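Local coordinates for nucleoplasmin-like protein (Drosophila melanogaster, PDB 1NLQ), which binds core histones and helps assemble, with ATP, roughly evenly spaced nucleosome arrays, its N-terminal core domain forming pentameric rings, at residues Leu11-Asp16 against Lys92-Val97; Phe48-Val53 against Ile64-Ala69; Gln36-Ala41 against Glu71-Asn76; Val18-Asp23 against Ser84-Lys89. All coordinates share one frame; numbering follows the deposited sequence.

Interaction 1: Leu11-Asp16 against Lys92-Val97; sequences LTAESD and KGSGPV. With MG (magnesium ion), chain G.
A cis peptide bond joins Gly95 to Pro96 just where the chain comes up against Leu11 and Thr12, before the two segments settle into one antiparallel hydrogen-bonded pair, Leu11 with Val97. Leu11 N donates to Val97 O at 2.8 Å, and Val97 N returns to Leu11 O at 2.9 Å. Leu11 O also takes a CA-H...O contact from Pro96 CA at 3.3 Å. Past this pair the regular pattern gives out: Ala13 N reaches Ser94 O at 3.2 Å in a bent bond (137° at the hydrogen), the donor standing 46° above the carbonyl plane and off the lone pairs.

Gly95 has positive phi, and a CB there would run into Leu11 O. Thr12 holds OG1 between its backbone N and carbonyl carbon (chi1 59°), from where it accepts Ser15 N at 3.0 Å in an ST motif. The same rotation brings Thr12 CG2 against Pro96 CB at 3.8 Å, the two side chains crossing at a slant. Ala13 CB rests beside CB and OG of Ser94.

At the end of the turn Asp16 OD2 binds magnesium at 2.1 Å. Five waters complete the six-ligand shell, and one of them donates to Ala13 O, which ties the ion back to the turn.

Segment 92-97 links strand 86-92 of one sheet to strand 97-104 of the other. Asn49 OD1 accepts from Gly95 N and Glu47 from Ser94 N, while Leu11 and Val97 lean on Val51 of strand 48-55, and Val97 also meets Ile37 and Leu39 of strand 31-39.

Interaction 2: Phe48-Val53 against Ile64-Ala69; sequences FNVVEV and IAVLKA
Phe48 turns CG beside its backbone N (chi1 -85°), while Lys68 sends CG anti to its own N and bends at chi3 (66°); together these torsions lay the lysine chain over one face of the phenyl ring. Lys68 CD sits above the centre of the Phe48 ring, 3.7 Å from its centroid, in a CH-pi contact. CE of the lysine covers the same face, and Lys68 NZ comes to 3.4 Å from Phe48 CZ, so the aliphatic arm lies on the ring as far as the ammonium group. Lys68 is inferred to take part in contact between pentamers. Val66 CG1 meets CD2 of the same ring obliquely.

Between the backbones, Asn49 and Leu67 form an antiparallel hydrogen-bonded pair with both N-to-O bonds 2.8 Å, the one from Leu67 N to Asn49 O nearly straight at 173°. Val51 N donates to Ala65 O at 3.0 Å. Ile64 and Ala65 then both face Val51 in a classic beta bulge: Val51 O takes a good bond from Ile64 N at 2.8 Å and a weak one from Ala65 N at 3.5 Å. Beyond the bulge Val53 CG1 presses on Ile64 CG2 at 3.2 Å, closer than methyl groups normally pack, as the side chains cross at about a right angle.

The face bearing Phe48 and Val50 meets a neighbouring subunit, at Arg73 and Ala41 of that chain. On the other face Ala65 and Leu67 pack on Val75 of strand 74-82, and Asn49 and Leu67 on Leu39 of strand 31-39. The pairing itself belongs to the hairpin of strands 48-55 and 60-68, with strand 86-92 flanking strand 48-55 on its other edge.

Interaction 3: Gln36-Ala41 against Glu71-Asn76; sequences QILLGA and ETRAVN
Backbone hydrogen bonds pair Ile37 with Val75 in both directions, each N-to-O distance 3.0 Å, and Leu39 N continues the ladder to Arg73 O at 2.9 Å.

Polar side-chain bonds centre on Arg73. Bends at chi2 (57°) and chi3 (52°) fold its chain back so that Arg73 NH1 donates to Leu39 O at 2.9 Å. That oxygen lies in the guanidinium plane, although the donor stands 69° above the carbonyl plane. NH1 makes a further, weak bond to Gly40 O, and NH2 reaches Ala41 O through a water. Outside the two segments, Glu71 of a neighbouring subunit meets the charge, forming a salt bridge with Arg73 NE. A leucine in place of Arg73 would probably leave Leu39 O without its side-chain donor and that glutamate without its mate.

Apolar contacts line the pairing: Ile37 CB touches Val75 CG2, and Leu38 CD1 lies 3.7 Å from Ala74 CB. Leu39 crosses the arginine at about a right angle, with CD2 over one guanidinium face.

Strands 31-39 and 74-82 are neighbours in one four-stranded antiparallel sheet of the nucleoplasmin jelly-roll beta-sandwich, and the arginine-glutamate bridge belongs to the interface between adjacent subunits of the pentamer.

Interaction 4: Val18-Asp23 against Ser84-Lys89; sequences VTWDVD and SKVTFK
Thr19 and Thr87 face each other as a non-hydrogen-bonded pair, and their side chains supply the link that the backbone omits: OG1 of Thr19 and OG1 of Thr87 are hydrogen-bonded at 3.0 Å, either being a possible donor. On one side of this pair Val18 and Phe88 exchange backbone bonds, the shorter from Phe88 N to Val18 O at 2.8 Å. On the other, Trp20 N donates to Val86 O at 2.7 Å, and Val86 N to Trp20 O at 2.9 Å.

The buried indole has its NE1 proton taken by Asn103 OD1, while its edge carries Val86 CG2, 4.1 Å from CE3 of Trp20. Ser84 OG is hydrogen-bonded to Tyr82 O.

The extended Lys85 chain slants past Asp21, whose OD1 lies 3.5 Å from Lys85 CG but 5.0 Å from Lys85 NZ, so the charges are near without touching. Replacing Asp21 with an alanine would probably take away the carboxylate against which Lys85 CG and CD rest, and the negative charge near its ammonium. Thr19 CG2 packs tightly on Lys85 CE, 3.4 Å away.

Strand 17-20 edges its sheet within the chain, and strand 86-92 continues it to strand 48-55; Val18 and Phe88 pack across the sandwich on Tyr7 of strand 4-11, and Trp20 on Leu32 of strand 31-39.

Interactions 2 and 4 lie in the same sheet, about 18 Å apart between centres, joined through neighbouring strands 48-55 and 86-92, where Glu52 N lies 2.8 Å from Lys89 O. Interaction 3 belongs to the facing sheet; its centre is about 8 Å from that of interaction 2, and Ala65 CB reaches Ile37 CG2 at 3.7 Å. Interaction 1 touches all three at one end of the sandwich: Lys92 O is 2.9 Å from Val50 N, Pro96 O is 2.8 Å from Gly40 N, and Leu11 CD2 packs on Val18 CG2. Interactions 2 and 3 both meet neighbouring subunits, whereas the magnesium ion sits at interaction 1, about 11 Å from the side chains of Glu52 and Thr87.

Interaction 1: Leu11-Asp16 against Lys92-Val97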
loop_
_atom_site.group_PDB
_atom_site.type_symbol
_atom_site.label_atom_id
_atom_site.label_comp_id
_atom_site.label_asym_id
_atom_site.label_seq_id
_atom_site.Cartn_x
_atom_site.Cartn_y
_atom_site.Cartn_z
ATOM N N LEU A 11 4.975 -20.965 -0.556
ATOM C CA LEU A 11 4.676 -21.816 0.588
ATOM C C LEU A 11 3.387 -22.588 0.304
ATOM O O LEU A 11 2.436 -22.037 -0.265
ATOM C CB LEU A 11 4.485 -20.977 1.856
ATOM C CG LEU A 11 5.704 -20.233 2.400
ATOM C CD1 LEU A 11 5.319 -19.417 3.624
ATOM C CD2 LEU A 11 6.783 -21.235 2.757
ATOM N N THR A 12 3.373 -23.861 0.695
ATOM C CA THR A 12 2.217 -24.738 0.522
ATOM C C THR A 12 2.131 -25.654 1.740
ATOM O O THR A 12 3.033 -25.672 2.580
ATOM C CB THR A 12 2.341 -25.637 -0.735
ATOM O OG1 THR A 12 3.517 -26.449 -0.620
ATOM C CG2 THR A 12 2.401 -24.800 -2.016
ATOM N N ALA A 13 1.053 -26.421 1.838
ATOM C CA ALA A 13 0.895 -27.334 2.967
ATOM C C ALA A 13 2.035 -28.349 2.961
ATOM O O ALA A 13 2.595 -28.685 4.004
ATOM C CB ALA A 13 -0.437 -28.066 2.875
ATOM N N GLU A 14 2.379 -28.827 1.777
ATOM C CA GLU A 14 3.426 -29.823 1.629
ATOM C C GLU A 14 4.824 -29.259 1.845
ATOM O O GLU A 14 5.709 -29.952 2.345
ATOM C CB GLU A 14 3.325 -30.473 0.247
ATOM C CG GLU A 14 2.019 -31.232 0.019
ATOM C CD GLU A 14 0.856 -30.341 -0.411
ATOM O OE1 GLU A 14 0.880 -29.114 -0.155
ATOM O OE2 GLU A 14 -0.104 -30.882 -1.004
ATOM N N SER A 15 5.014 -28.000 1.461
ATOM C CA SER A 15 6.298 -27.319 1.624
ATOM C C SER A 15 5.964 -25.997 2.317
ATOM O O SER A 15 5.964 -24.930 1.689
ATOM C CB SER A 15 6.931 -27.065 0.256
ATOM O OG SER A 15 8.234 -26.521 0.380
ATOM N N ASP A 16 5.692 -26.090 3.620
ATOM C CA ASP A 16 5.265 -24.959 4.443
ATOM C C ASP A 16 6.303 -24.019 5.025
ATOM O O ASP A 16 5.941 -23.101 5.758
ATOM C CB ASP A 16 4.384 -25.463 5.602
ATOM C CG ASP A 16 5.173 -26.231 6.667
ATOM O OD1 ASP A 16 6.362 -25.911 6.892
ATOM O OD2 ASP A 16 4.594 -27.140 7.304
ATOM N N LYS A 92 -1.185 -22.026 8.860
ATOM C CA LYS A 92 -2.620 -22.276 8.691
ATOM C C LYS A 92 -2.954 -22.142 7.207
ATOM O O LYS A 92 -2.497 -21.205 6.545
ATOM C CB LYS A 92 -3.449 -21.275 9.499
ATOM C CG LYS A 92 -4.900 -21.674 9.715
ATOM C CD LYS A 92 -5.589 -20.712 10.685
ATOM C CE LYS A 92 -6.845 -21.336 11.302
ATOM N NZ LYS A 92 -7.332 -20.549 12.477
ATOM N N GLY A 93 -3.746 -23.077 6.692
ATOM C CA GLY A 93 -4.107 -23.046 5.285
ATOM C C GLY A 93 -3.195 -23.934 4.453
ATOM O O GLY A 93 -2.163 -24.405 4.934
ATOM N N SER A 94 -3.558 -24.161 3.197
ATOM C CA SER A 94 -2.742 -25.008 2.341
ATOM C C SER A 94 -2.090 -24.246 1.203
ATOM O O SER A 94 -1.318 -24.807 0.426
ATOM C CB SER A 94 -3.577 -26.169 1.793
ATOM O OG SER A 94 -3.998 -26.999 2.864
ATOM N N GLY A 95 -2.387 -22.956 1.125
ATOM C CA GLY A 95 -1.811 -22.131 0.084
ATOM C C GLY A 95 -2.309 -22.477 -1.311
ATOM O O GLY A 95 -3.412 -22.985 -1.469
ATOM N N PRO A 96 -1.501 -22.220 -2.349
ATOM C CA PRO A 96 -0.170 -21.627 -2.212
ATOM C C PRO A 96 -0.169 -20.150 -1.831
ATOM O O PRO A 96 -1.145 -19.432 -2.046
ATOM C CB PRO A 96 0.462 -21.874 -3.581
ATOM C CG PRO A 96 -0.710 -21.850 -4.503
ATOM C CD PRO A 96 -1.790 -22.572 -3.753
ATOM N N VAL A 97 0.938 -19.726 -1.232
ATOM C CA VAL A 97 1.129 -18.340 -0.843
ATOM C C VAL A 97 2.495 -17.922 -1.381
ATOM O O VAL A 97 3.481 -18.651 -1.240
ATOM C CB VAL A 97 1.101 -18.165 0.691
ATOM C CG1 VAL A 97 1.423 -16.719 1.059
ATOM C CG2 VAL A 97 -0.269 -18.545 1.220
HETATM MG MG MG G . 2.924 -27.890 8.403
HETATM O O HOH W 1 1.882 -27.845 6.589
HETATM O O HOH W 2 3.652 -29.855 7.906
HETATM O O HOH W 3 1.623 -28.876 9.267
HETATM O O HOH W 4 2.234 -25.952 8.944
HETATM O O HOH W 5 4.031 -27.934 10.257
#

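Interaction 2: Phe48-Val53 against Ile64-Ala69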
loop_
_atom_site.group_PDB
_atom_site.type_symbol
_atom_site.label_atom_id
_atom_site.label_comp_id
_atom_site.label_asym_id
_atom_site.label_seq_id
_atom_site.Cartn_x
_atom_site.Cartn_y
_atom_site.Cartn_z
ATOM N N PHE A 48 -8.625 -19.619 5.766
ATOM C CA PHE A 48 -7.587 -18.727 6.242
ATOM C C PHE A 48 -6.214 -19.305 5.980
ATOM O O PHE A 48 -5.958 -20.483 6.233
ATOM C CB PHE A 48 -7.746 -18.461 7.738
ATOM C CG PHE A 48 -8.701 -17.357 8.056
ATOM C CD1 PHE A 48 -9.887 -17.615 8.733
ATOM C CD2 PHE A 48 -8.417 -16.048 7.671
ATOM C CE1 PHE A 48 -10.779 -16.587 9.024
ATOM C CE2 PHE A 48 -9.309 -15.008 7.959
ATOM C CZ PHE A 48 -10.488 -15.276 8.634
ATOM N N ASN A 49 -5.335 -18.461 5.457
ATOM C CA ASN A 49 -3.959 -18.836 5.182
ATOM C C ASN A 49 -3.130 -17.845 5.968
ATOM O O ASN A 49 -3.224 -16.641 5.750
ATOM C CB ASN A 49 -3.662 -18.736 3.686
ATOM C CG ASN A 49 -4.001 -20.015 2.945
ATOM O OD1 ASN A 49 -3.117 -20.813 2.633
ATOM N ND2 ASN A 49 -5.282 -20.222 2.678
ATOM N N VAL A 50 -2.327 -18.358 6.892
ATOM C CA VAL A 50 -1.517 -17.512 7.751
ATOM C C VAL A 50 -0.036 -17.823 7.639
ATOM O O VAL A 50 0.375 -18.976 7.764
ATOM C CB VAL A 50 -1.953 -17.677 9.231
ATOM C CG1 VAL A 50 -1.128 -16.774 10.138
ATOM C CG2 VAL A 50 -3.433 -17.360 9.354
ATOM N N VAL A 51 0.755 -16.784 7.394
ATOM C CA VAL A 51 2.200 -16.916 7.283
ATOM C C VAL A 51 2.802 -16.308 8.539
ATOM O O VAL A 51 2.467 -15.193 8.919
ATOM C CB VAL A 51 2.755 -16.164 6.055
ATOM C CG1 VAL A 51 4.273 -16.268 6.015
ATOM C CG2 VAL A 51 2.154 -16.731 4.781
ATOM N N GLU A 52 3.674 -17.056 9.193
ATOM C CA GLU A 52 4.312 -16.584 10.407
ATOM C C GLU A 52 5.785 -16.367 10.126
ATOM O O GLU A 52 6.415 -17.180 9.452
ATOM C CB GLU A 52 4.158 -17.624 11.508
ATOM C CG GLU A 52 4.874 -17.261 12.790
ATOM C CD GLU A 52 5.112 -18.468 13.658
ATOM O OE1 GLU A 52 4.140 -19.016 14.219
ATOM O OE2 GLU A 52 6.286 -18.873 13.766
ATOM N N VAL A 53 6.336 -15.268 10.625
ATOM C CA VAL A 53 7.746 -14.997 10.417
ATOM C C VAL A 53 8.481 -15.303 11.718
ATOM O O VAL A 53 7.964 -15.059 12.806
ATOM C CB VAL A 53 8.000 -13.517 9.985
ATOM C CG1 VAL A 53 7.683 -12.563 11.117
ATOM C CG2 VAL A 53 9.449 -13.345 9.560
ATOM N N ILE A 64 2.664 -12.566 9.818
ATOM C CA ILE A 64 2.875 -11.330 9.070
ATOM C C ILE A 64 1.889 -11.215 7.925
ATOM O O ILE A 64 1.861 -10.216 7.202
ATOM C CB ILE A 64 4.315 -11.199 8.520
ATOM C CG1 ILE A 64 4.684 -12.408 7.657
ATOM C CG2 ILE A 64 5.279 -10.990 9.673
ATOM C CD1 ILE A 64 6.019 -12.210 6.943
ATOM N N ALA A 65 1.069 -12.244 7.774
ATOM C CA ALA A 65 0.054 -12.265 6.734
ATOM C C ALA A 65 -1.119 -13.163 7.120
ATOM O O ALA A 65 -0.926 -14.275 7.603
ATOM C CB ALA A 65 0.668 -12.753 5.410
ATOM N N VAL A 66 -2.329 -12.655 6.936
ATOM C CA VAL A 66 -3.550 -13.415 7.176
ATOM C C VAL A 66 -4.322 -13.171 5.889
ATOM O O VAL A 66 -4.751 -12.047 5.627
ATOM C CB VAL A 66 -4.365 -12.877 8.371
ATOM C CG1 VAL A 66 -5.710 -13.625 8.461
ATOM C CG2 VAL A 66 -3.587 -13.074 9.657
ATOM N N LEU A 67 -4.466 -14.214 5.076
ATOM C CA LEU A 67 -5.152 -14.111 3.794
ATOM C C LEU A 67 -6.327 -15.082 3.726
ATOM O O LEU A 67 -6.366 -16.083 4.440
ATOM C CB LEU A 67 -4.180 -14.433 2.657
ATOM C CG LEU A 67 -2.840 -13.687 2.641
ATOM C CD1 LEU A 67 -1.908 -14.337 1.640
ATOM C CD2 LEU A 67 -3.060 -12.221 2.310
ATOM N N LYS A 68 -7.292 -14.773 2.867
ATOM C CA LYS A 68 -8.452 -15.639 2.692
ATOM C C LYS A 68 -9.171 -15.296 1.396
ATOM O O LYS A 68 -9.594 -14.160 1.196
ATOM C CB LYS A 68 -9.414 -15.505 3.879
ATOM C CG LYS A 68 -10.604 -16.474 3.795
ATOM C CD LYS A 68 -11.414 -16.559 5.088
ATOM C CE LYS A 68 -12.113 -15.258 5.424
ATOM N NZ LYS A 68 -13.147 -15.464 6.492
ATOM N N ALA A 69 -9.284 -16.282 0.511
ATOM C CA ALA A 69 -9.966 -16.091 -0.765
ATOM C C ALA A 69 -11.375 -15.572 -0.492
ATOM O O ALA A 69 -12.121 -16.163 0.286
ATOM C CB ALA A 69 -10.027 -17.416 -1.522
#

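Interaction 3: Gln36-Ala41 against Glu71-Asn76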
loop_
_atom_site.group_PDB
_atom_site.type_symbol
_atom_site.label_atom_id
_atom_site.label_comp_id
_atom_site.label_asym_id
_atom_site.label_seq_id
_atom_site.Cartn_x
_atom_site.Cartn_y
_atom_site.Cartn_z
ATOM N N GLN A 36 5.324 -7.905 -0.651
ATOM C CA GLN A 36 3.997 -8.455 -0.871
ATOM C C GLN A 36 3.898 -9.941 -0.549
ATOM O O GLN A 36 4.836 -10.706 -0.768
ATOM C CB GLN A 36 3.600 -8.196 -2.341
ATOM C CG GLN A 36 2.319 -8.863 -2.815
ATOM C CD GLN A 36 2.029 -8.603 -4.294
ATOM O OE1 GLN A 36 1.241 -7.726 -4.638
ATOM N NE2 GLN A 36 2.677 -9.364 -5.171
ATOM N N ILE A 37 2.757 -10.332 0.015
ATOM C CA ILE A 37 2.473 -11.727 0.331
ATOM C C ILE A 37 1.120 -11.917 -0.326
ATOM O O ILE A 37 0.132 -11.292 0.056
ATOM C CB ILE A 37 2.420 -11.985 1.850
ATOM C CG1 ILE A 37 3.796 -11.678 2.455
ATOM C CG2 ILE A 37 2.078 -13.447 2.115
ATOM C CD1 ILE A 37 3.917 -11.936 3.950
ATOM N N LEU A 38 1.105 -12.784 -1.328
ATOM C CA LEU A 38 -0.061 -13.017 -2.159
ATOM C C LEU A 38 -0.612 -14.433 -2.109
ATOM O O LEU A 38 0.148 -15.399 -2.137
ATOM C CB LEU A 38 0.342 -12.656 -3.591
ATOM C CG LEU A 38 -0.584 -12.821 -4.791
ATOM C CD1 LEU A 38 -1.773 -11.872 -4.700
ATOM C CD2 LEU A 38 0.234 -12.531 -6.043
ATOM N N LEU A 39 -1.939 -14.540 -2.044
ATOM C CA LEU A 39 -2.614 -15.831 -1.994
ATOM C C LEU A 39 -2.872 -16.348 -3.414
ATOM O O LEU A 39 -3.416 -15.639 -4.251
ATOM C CB LEU A 39 -3.938 -15.692 -1.243
ATOM C CG LEU A 39 -4.738 -16.986 -1.033
ATOM C CD1 LEU A 39 -3.980 -17.916 -0.097
ATOM C CD2 LEU A 39 -6.104 -16.649 -0.448
ATOM N N GLY A 40 -2.481 -17.591 -3.672
ATOM C CA GLY A 40 -2.680 -18.167 -4.995
ATOM C C GLY A 40 -4.134 -18.321 -5.399
ATOM O O GLY A 40 -5.011 -18.505 -4.554
ATOM N N ALA A 41 -4.384 -18.265 -6.703
ATOM C CA ALA A 41 -5.734 -18.389 -7.246
ATOM C C ALA A 41 -6.427 -19.703 -6.874
ATOM O O ALA A 41 -7.647 -19.751 -6.763
ATOM C CB ALA A 41 -5.689 -18.235 -8.772
ATOM N N GLU A 71 -11.922 -12.519 0.746
ATOM C CA GLU A 71 -11.778 -11.383 1.648
ATOM C C GLU A 71 -10.461 -10.619 1.475
ATOM O O GLU A 71 -10.450 -9.408 1.235
ATOM C CB GLU A 71 -11.876 -11.820 3.118
ATOM C CG GLU A 71 -11.610 -10.655 4.082
ATOM C CD GLU A 71 -11.096 -11.088 5.450
ATOM O OE1 GLU A 71 -11.922 -11.368 6.342
ATOM O OE2 GLU A 71 -9.856 -11.149 5.627
ATOM N N THR A 72 -9.347 -11.328 1.605
ATOM C CA THR A 72 -8.039 -10.690 1.509
ATOM C C THR A 72 -7.125 -11.501 0.594
ATOM O O THR A 72 -6.636 -12.571 0.962
ATOM C CB THR A 72 -7.403 -10.573 2.914
ATOM O OG1 THR A 72 -8.361 -10.010 3.821
ATOM C CG2 THR A 72 -6.172 -9.671 2.882
ATOM N N ARG A 73 -6.888 -10.972 -0.601
ATOM C CA ARG A 73 -6.062 -11.643 -1.596
ATOM C C ARG A 73 -4.574 -11.408 -1.372
ATOM O O ARG A 73 -3.742 -12.229 -1.755
ATOM C CB ARG A 73 -6.472 -11.151 -2.995
ATOM C CG ARG A 73 -5.673 -11.713 -4.174
ATOM C CD ARG A 73 -5.701 -13.233 -4.229
ATOM N NE ARG A 73 -7.051 -13.783 -4.166
ATOM C CZ ARG A 73 -7.319 -15.086 -4.149
ATOM N NH1 ARG A 73 -6.326 -15.969 -4.195
ATOM N NH2 ARG A 73 -8.575 -15.499 -4.067
ATOM N N ALA A 74 -4.241 -10.294 -0.734
ATOM C CA ALA A 74 -2.842 -9.977 -0.508
ATOM C C ALA A 74 -2.621 -8.914 0.553
ATOM O O ALA A 74 -3.521 -8.153 0.892
ATOM C CB ALA A 74 -2.209 -9.507 -1.829
ATOM N N VAL A 75 -1.411 -8.897 1.097
ATOM C CA VAL A 75 -1.015 -7.877 2.056
ATOM C C VAL A 75 0.329 -7.333 1.572
ATOM O O VAL A 75 1.073 -8.008 0.852
ATOM C CB VAL A 75 -0.865 -8.407 3.509
ATOM C CG1 VAL A 75 -2.228 -8.782 4.075
ATOM C CG2 VAL A 75 0.090 -9.589 3.542
ATOM N N ASN A 76 0.623 -6.098 1.948
ATOM C CA ASN A 76 1.865 -5.444 1.554
ATOM C C ASN A 76 2.541 -4.978 2.829
ATOM O O ASN A 76 2.457 -3.815 3.203
ATOM C CB ASN A 76 1.548 -4.258 0.648
ATOM C CG ASN A 76 0.905 -4.685 -0.657
ATOM O OD1 ASN A 76 1.583 -5.152 -1.568
ATOM N ND2 ASN A 76 -0.413 -4.551 -0.745
HETATM O O HOH W 6 -8.452 -18.457 -4.210
#

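Interaction 4: Val18-Asp23 against Ser84-Lys89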
loop_
_atom_site.group_PDB
_atom_site.type_symbol
_atom_site.label_atom_id
_atom_site.label_comp_id
_atom_site.label_asym_id
_atom_site.label_seq_id
_atom_site.Cartn_x
_atom_site.Cartn_y
_atom_site.Cartn_z
ATOM N N VAL A 18 10.205 -21.734 4.491
ATOM C CA VAL A 18 11.287 -21.189 3.679
ATOM C C VAL A 18 12.138 -20.340 4.614
ATOM O O VAL A 18 11.614 -19.567 5.421
ATOM C CB VAL A 18 10.765 -20.311 2.517
ATOM C CG1 VAL A 18 11.934 -19.762 1.719
ATOM C CG2 VAL A 18 9.866 -21.128 1.602
ATOM N N THR A 19 13.451 -20.515 4.534
ATOM C CA THR A 19 14.364 -19.770 5.377
ATOM C C THR A 19 15.287 -18.890 4.552
ATOM O O THR A 19 15.791 -19.302 3.506
ATOM C CB THR A 19 15.237 -20.715 6.241
ATOM O OG1 THR A 19 14.403 -21.473 7.126
ATOM C CG2 THR A 19 16.235 -19.910 7.060
ATOM N N TRP A 20 15.486 -17.667 5.024
ATOM C CA TRP A 20 16.383 -16.726 4.368
ATOM C C TRP A 20 17.574 -16.593 5.307
ATOM O O TRP A 20 17.422 -16.237 6.474
ATOM C CB TRP A 20 15.724 -15.355 4.190
ATOM C CG TRP A 20 16.651 -14.334 3.570
ATOM C CD1 TRP A 20 17.110 -14.318 2.281
ATOM C CD2 TRP A 20 17.229 -13.191 4.214
ATOM N NE1 TRP A 20 17.936 -13.232 2.082
ATOM C CE2 TRP A 20 18.025 -12.525 3.252
ATOM C CE3 TRP A 20 17.149 -12.660 5.509
ATOM C CZ2 TRP A 20 18.738 -11.357 3.547
ATOM C CZ3 TRP A 20 17.860 -11.493 5.803
ATOM C CH2 TRP A 20 18.645 -10.856 4.820
ATOM N N ASP A 21 18.758 -16.895 4.806
ATOM C CA ASP A 21 19.942 -16.789 5.641
ATOM C C ASP A 21 21.175 -16.647 4.783
ATOM O O ASP A 21 22.139 -17.407 4.931
ATOM C CB ASP A 21 20.077 -18.014 6.533
ATOM C CG ASP A 21 21.148 -17.842 7.583
ATOM O OD1 ASP A 21 21.306 -18.760 8.409
ATOM O OD2 ASP A 21 21.830 -16.790 7.583
ATOM N N VAL A 22 21.126 -15.647 3.905
ATOM C CA VAL A 22 22.196 -15.322 2.975
ATOM C C VAL A 22 23.598 -15.274 3.575
ATOM O O VAL A 22 23.994 -14.271 4.179
ATOM C CB VAL A 22 21.918 -13.960 2.296
ATOM C CG1 VAL A 22 23.097 -13.540 1.431
ATOM C CG2 VAL A 22 20.660 -14.057 1.468
ATOM N N ASP A 23 24.349 -16.358 3.387
ATOM C CA ASP A 23 25.716 -16.434 3.879
ATOM C C ASP A 23 25.767 -16.334 5.403
ATOM O O ASP A 23 26.447 -15.468 5.966
ATOM C CB ASP A 23 26.541 -15.327 3.220
ATOM C CG ASP A 23 26.703 -15.554 1.727
ATOM O OD1 ASP A 23 26.881 -14.569 0.973
ATOM O OD2 ASP A 23 26.650 -16.738 1.314
ATOM N N SER A 84 19.897 -11.083 9.719
ATOM C CA SER A 84 19.326 -12.093 10.587
ATOM C C SER A 84 18.750 -13.241 9.785
ATOM O O SER A 84 18.420 -13.093 8.608
ATOM C CB SER A 84 18.258 -11.468 11.506
ATOM O OG SER A 84 17.292 -10.729 10.777
ATOM N N LYS A 85 18.678 -14.401 10.418
ATOM C CA LYS A 85 18.122 -15.575 9.776
ATOM C C LYS A 85 16.610 -15.470 9.923
ATOM O O LYS A 85 16.093 -15.379 11.043
ATOM C CB LYS A 85 18.622 -16.849 10.463
ATOM C CG LYS A 85 18.138 -18.110 9.795
ATOM C CD LYS A 85 18.568 -19.340 10.549
ATOM C CE LYS A 85 17.984 -20.592 9.911
ATOM N NZ LYS A 85 18.087 -21.768 10.812
ATOM N N VAL A 86 15.901 -15.477 8.801
ATOM C CA VAL A 86 14.451 -15.362 8.849
ATOM C C VAL A 86 13.734 -16.563 8.257
ATOM O O VAL A 86 14.027 -16.981 7.145
ATOM C CB VAL A 86 13.980 -14.105 8.099
ATOM C CG1 VAL A 86 12.468 -14.007 8.150
ATOM C CG2 VAL A 86 14.610 -12.874 8.709
ATOM N N THR A 87 12.785 -17.118 9.001
ATOM C CA THR A 87 12.042 -18.259 8.487
ATOM C C THR A 87 10.554 -17.935 8.383
ATOM O O THR A 87 9.954 -17.471 9.347
ATOM C CB THR A 87 12.197 -19.485 9.392
ATOM O OG1 THR A 87 13.585 -19.833 9.506
ATOM C CG2 THR A 87 11.445 -20.658 8.794
ATOM N N PHE A 88 9.972 -18.175 7.208
ATOM C CA PHE A 88 8.548 -17.924 6.978
ATOM C C PHE A 88 7.854 -19.271 6.973
ATOM O O PHE A 88 8.315 -20.202 6.310
ATOM C CB PHE A 88 8.309 -17.256 5.620
ATOM C CG PHE A 88 9.006 -15.944 5.455
ATOM C CD1 PHE A 88 10.162 -15.856 4.691
ATOM C CD2 PHE A 88 8.509 -14.791 6.058
ATOM C CE1 PHE A 88 10.816 -14.651 4.524
ATOM C CE2 PHE A 88 9.153 -13.572 5.900
ATOM C CZ PHE A 88 10.313 -13.499 5.130
ATOM N N LYS A 89 6.758 -19.391 7.709
ATOM C CA LYS A 89 6.054 -20.663 7.745
ATOM C C LYS A 89 4.557 -20.514 7.575
ATOM O O LYS A 89 3.951 -19.619 8.150
ATOM C CB LYS A 89 6.328 -21.398 9.054
ATOM C CG LYS A 89 5.708 -22.779 9.053
ATOM C CD LYS A 89 6.120 -23.621 10.236
ATOM C CE LYS A 89 5.412 -24.966 10.159
ATOM N NZ LYS A 89 5.696 -25.845 11.316
#